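Putative agmatinase (Clostridium difficile, PDB 3LHL) probably hydrolyses agmatine to putrescine and urea, as a manganese-dependent member of the arginase family. Local coordinates at residues T43-L48 with I266-C271. Residues are numbered along the deposited sequence; the frame is centred on the assembly and turned at random.
Sequences TYSPFL and ILRELC
Ser45 and Glu269 meet through a short hydrogen bond that illustrates how a small hairpin can be tied to a helix: a carboxylate on the helix, steadied by the neighbouring arginine, accepts a serine hydroxyl from the hairpin. The Glu269 side chain is worth following outward. Its CB lies 3.8 Å from Leu48 CD1, an aliphatic contact at the root of the chain, where the two side chains run obliquely across each other. A bend about CB-CG (chi2 -59°) places CD 3.3 Å from Ser45 OG. There the two oxygens divide the work. OE1 accepts from Ser45 OG at 2.6 Å, met on its syn side and 17° out of the carboxylate plane; it also sits near the plane of the Phe47 ring, at its edge. OE2 takes the salt bridge from Arg268 NE, 2.7 Å away, and a weak bond from Arg268 NH2.

The hairpin here is the two-stranded antiparallel pair 44-45 and 50-51, set apart from the parallel sheet of the arginase fold, and its partner is helix 258-278, the last helix modelled, which packs against strand 90-95 on another face. Within the hairpin, Ser45 OG in turn accepts from Leu48 N at 3.3 Å, an ST motif, so one hydroxyl both closes the turn and reaches the helix.

Arg268 leaves the helix with CG anti to the backbone N (chi1 -176°) and bends at chi3, bringing one face of the guanidinium beneath the Tyr44-Ser45 backbone. Tyr44 O stands 3.3 Å above that plane, too poorly angled to be hydrogen-bonded to NH1, which bonds instead to Glu42 O. The NE bond lies almost in the guanidinium plane but reaches Glu269 OE2 from above the plane of the carboxylate.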
ATOM      1  N   THR A  43     -12.952  12.598  12.103  1.00 22.93           N
ATOM      2  CA  THR A  43     -13.490  11.735  11.057  1.00 21.82           C
ATOM      3  C   THR A  43     -13.735  12.564   9.800  1.00 20.40           C
ATOM      4  O   THR A  43     -14.013  12.024   8.731  1.00 18.14           O
ATOM      5  CB  THR A  43     -14.829  11.074  11.484  1.00 23.88           C
ATOM      6  OG1 THR A  43     -15.835  12.082  11.659  1.00 23.21           O
ATOM      7  CG2 THR A  43     -14.652  10.297  12.784  1.00 22.04           C
ATOM      8  N   TYR A  44     -13.619  13.882   9.934  1.00 18.61           N
ATOM      9  CA  TYR A  44     -13.832  14.781   8.806  1.00 18.11           C
ATOM     10  C   TYR A  44     -12.516  15.218   8.180  1.00 18.87           C
ATOM     11  O   TYR A  44     -11.555  15.545   8.877  1.00 19.44           O
ATOM     12  CB  TYR A  44     -14.609  16.026   9.249  1.00 18.19           C
ATOM     13  CG  TYR A  44     -14.771  17.056   8.151  1.00 15.50           C
ATOM     14  CD1 TYR A  44     -15.508  16.767   7.005  1.00 16.92           C
ATOM     15  CD2 TYR A  44     -14.168  18.310   8.245  1.00 13.61           C
ATOM     16  CE1 TYR A  44     -15.642  17.701   5.974  1.00 16.75           C
ATOM     17  CE2 TYR A  44     -14.292  19.251   7.221  1.00 14.55           C
ATOM     18  CZ  TYR A  44     -15.031  18.937   6.090  1.00 15.44           C
ATOM     19  OH  TYR A  44     -15.155  19.848   5.068  1.00 17.68           O
ATOM     20  N   SER A  45     -12.478  15.224   6.854  1.00 18.38           N
ATOM     21  CA  SER A  45     -11.288  15.642   6.139  1.00 17.46           C
ATOM     22  C   SER A  45     -11.565  16.963   5.440  1.00 18.03           C
ATOM     23  O   SER A  45     -12.318  17.015   4.467  1.00 15.57           O
ATOM     24  CB  SER A  45     -10.878  14.592   5.105  1.00 19.03           C
ATOM     25  OG  SER A  45      -9.816  15.071   4.294  1.00 18.85           O
ATOM     26  N   PRO A  46     -10.972  18.056   5.944  1.00 17.90           N
ATOM     27  CA  PRO A  46     -11.177  19.371   5.331  1.00 18.69           C
ATOM     28  C   PRO A  46     -10.544  19.457   3.945  1.00 18.88           C
ATOM     29  O   PRO A  46     -11.014  20.200   3.088  1.00 18.99           O
ATOM     30  CB  PRO A  46     -10.541  20.333   6.339  1.00 18.06           C
ATOM     31  CG  PRO A  46      -9.493  19.485   7.014  1.00 19.75           C
ATOM     32  CD  PRO A  46     -10.199  18.166   7.195  1.00 18.01           C
ATOM     33  N   PHE A  47      -9.489  18.678   3.724  1.00 19.71           N
ATOM     34  CA  PHE A  47      -8.803  18.661   2.434  1.00 19.35           C
ATOM     35  C   PHE A  47      -9.689  18.039   1.352  1.00 20.35           C
ATOM     36  O   PHE A  47      -9.732  18.521   0.227  1.00 22.00           O
ATOM     37  CB  PHE A  47      -7.495  17.864   2.543  1.00 19.20           C
ATOM     38  CG  PHE A  47      -6.702  17.804   1.262  1.00 18.93           C
ATOM     39  CD1 PHE A  47      -6.166  18.960   0.701  1.00 19.37           C
ATOM     40  CD2 PHE A  47      -6.472  16.582   0.624  1.00 19.34           C
ATOM     41  CE1 PHE A  47      -5.408  18.905  -0.484  1.00 21.22           C
ATOM     42  CE2 PHE A  47      -5.715  16.513  -0.560  1.00 18.58           C
ATOM     43  CZ  PHE A  47      -5.183  17.678  -1.112  1.00 18.13           C
ATOM     44  N   LEU A  48     -10.400  16.972   1.695  1.00 20.18           N
ATOM     45  CA  LEU A  48     -11.263  16.298   0.728  1.00 21.97           C
ATOM     46  C   LEU A  48     -12.738  16.661   0.887  1.00 22.15           C
ATOM     47  O   LEU A  48     -13.544  16.410  -0.009  1.00 21.56           O
ATOM     48  CB  LEU A  48     -11.109  14.775   0.863  1.00 18.99           C
ATOM     49  CG  LEU A  48      -9.707  14.196   0.640  1.00 18.24           C
ATOM     50  CD1 LEU A  48      -9.640  12.797   1.232  1.00 16.05           C
ATOM     51  CD2 LEU A  48      -9.364  14.188  -0.842  1.00 13.92           C
ATOM     52  N   ILE A 266      -3.386   9.066   6.552  1.00 15.53           N
ATOM     53  CA  ILE A 266      -3.374   8.511   5.208  1.00 15.32           C
ATOM     54  C   ILE A 266      -4.460   7.442   5.109  1.00 14.31           C
ATOM     55  O   ILE A 266      -5.176   7.353   4.115  1.00 13.26           O
ATOM     56  CB  ILE A 266      -1.983   7.924   4.865  1.00 15.81           C
ATOM     57  CG1 ILE A 266      -0.986   9.071   4.675  1.00 15.20           C
ATOM     58  CG2 ILE A 266      -2.058   7.067   3.604  1.00 15.39           C
ATOM     59  CD1 ILE A 266       0.426   8.628   4.340  1.00 14.27           C
ATOM     60  N   LEU A 267      -4.590   6.641   6.157  1.00 16.39           N
ATOM     61  CA  LEU A 267      -5.607   5.601   6.180  1.00 17.10           C
ATOM     62  C   LEU A 267      -6.987   6.241   6.004  1.00 16.60           C
ATOM     63  O   LEU A 267      -7.806   5.778   5.199  1.00 16.95           O
ATOM     64  CB  LEU A 267      -5.547   4.834   7.506  1.00 15.05           C
ATOM     65  CG  LEU A 267      -6.702   3.873   7.791  1.00 18.49           C
ATOM     66  CD1 LEU A 267      -6.784   2.806   6.711  1.00 19.68           C
ATOM     67  CD2 LEU A 267      -6.501   3.239   9.158  1.00 20.25           C
ATOM     68  N   ARG A 268      -7.240   7.313   6.748  1.00 15.36           N
ATOM     69  CA  ARG A 268      -8.530   7.992   6.662  1.00 17.06           C
ATOM     70  C   ARG A 268      -8.843   8.519   5.266  1.00 16.50           C
ATOM     71  O   ARG A 268      -9.899   8.211   4.708  1.00 16.29           O
ATOM     72  CB  ARG A 268      -8.603   9.158   7.646  1.00 16.22           C
ATOM     73  CG  ARG A 268      -9.974   9.826   7.660  1.00 17.61           C
ATOM     74  CD  ARG A 268      -9.968  11.087   8.491  1.00 17.94           C
ATOM     75  NE  ARG A 268      -9.180  12.138   7.856  1.00 21.92           N
ATOM     76  CZ  ARG A 268      -8.778  13.247   8.465  1.00 20.00           C
ATOM     77  NH1 ARG A 268      -9.082  13.456   9.738  1.00 23.17           N
ATOM     78  NH2 ARG A 268      -8.076  14.150   7.798  1.00 18.51           N
ATOM     79  N   GLU A 269      -7.930   9.306   4.703  1.00 16.69           N
ATOM     80  CA  GLU A 269      -8.149   9.882   3.379  1.00 19.37           C
ATOM     81  C   GLU A 269      -8.410   8.806   2.325  1.00 20.25           C
ATOM     82  O   GLU A 269      -9.275   8.972   1.461  1.00 20.18           O
ATOM     83  CB  GLU A 269      -6.952  10.748   2.961  1.00 20.17           C
ATOM     84  CG  GLU A 269      -6.484  11.735   4.030  1.00 23.49           C
ATOM     85  CD  GLU A 269      -7.561  12.727   4.458  1.00 26.86           C
ATOM     86  OE1 GLU A 269      -7.497  13.907   4.042  1.00 27.87           O
ATOM     87  OE2 GLU A 269      -8.474  12.327   5.210  1.00 25.79           O
ATOM     88  N   LEU A 270      -7.665   7.706   2.393  1.00 19.78           N
ATOM     89  CA  LEU A 270      -7.846   6.627   1.430  1.00 19.55           C
ATOM     90  C   LEU A 270      -9.207   5.966   1.579  1.00 19.03           C
ATOM     91  O   LEU A 270      -9.853   5.659   0.584  1.00 20.43           O
ATOM     92  CB  LEU A 270      -6.734   5.586   1.571  1.00 20.51           C
ATOM     93  CG  LEU A 270      -5.379   6.023   1.000  1.00 21.47           C
ATOM     94  CD1 LEU A 270      -4.331   4.967   1.286  1.00 19.90           C
ATOM     95  CD2 LEU A 270      -5.510   6.250  -0.503  1.00 21.39           C
ATOM     96  N   CYS A 271      -9.645   5.744   2.816  1.00 19.32           N
ATOM     97  CA  CYS A 271     -10.951   5.138   3.041  1.00 18.91           C
ATOM     98  C   CYS A 271     -12.008   6.065   2.454  1.00 19.58           C
ATOM     99  O   CYS A 271     -12.919   5.625   1.758  1.00 20.85           O
ATOM    100  CB  CYS A 271     -11.216   4.941   4.537  1.00 19.17           C
ATOM    101  SG  CYS A 271     -10.344   3.544   5.292  1.00 21.85           S
TER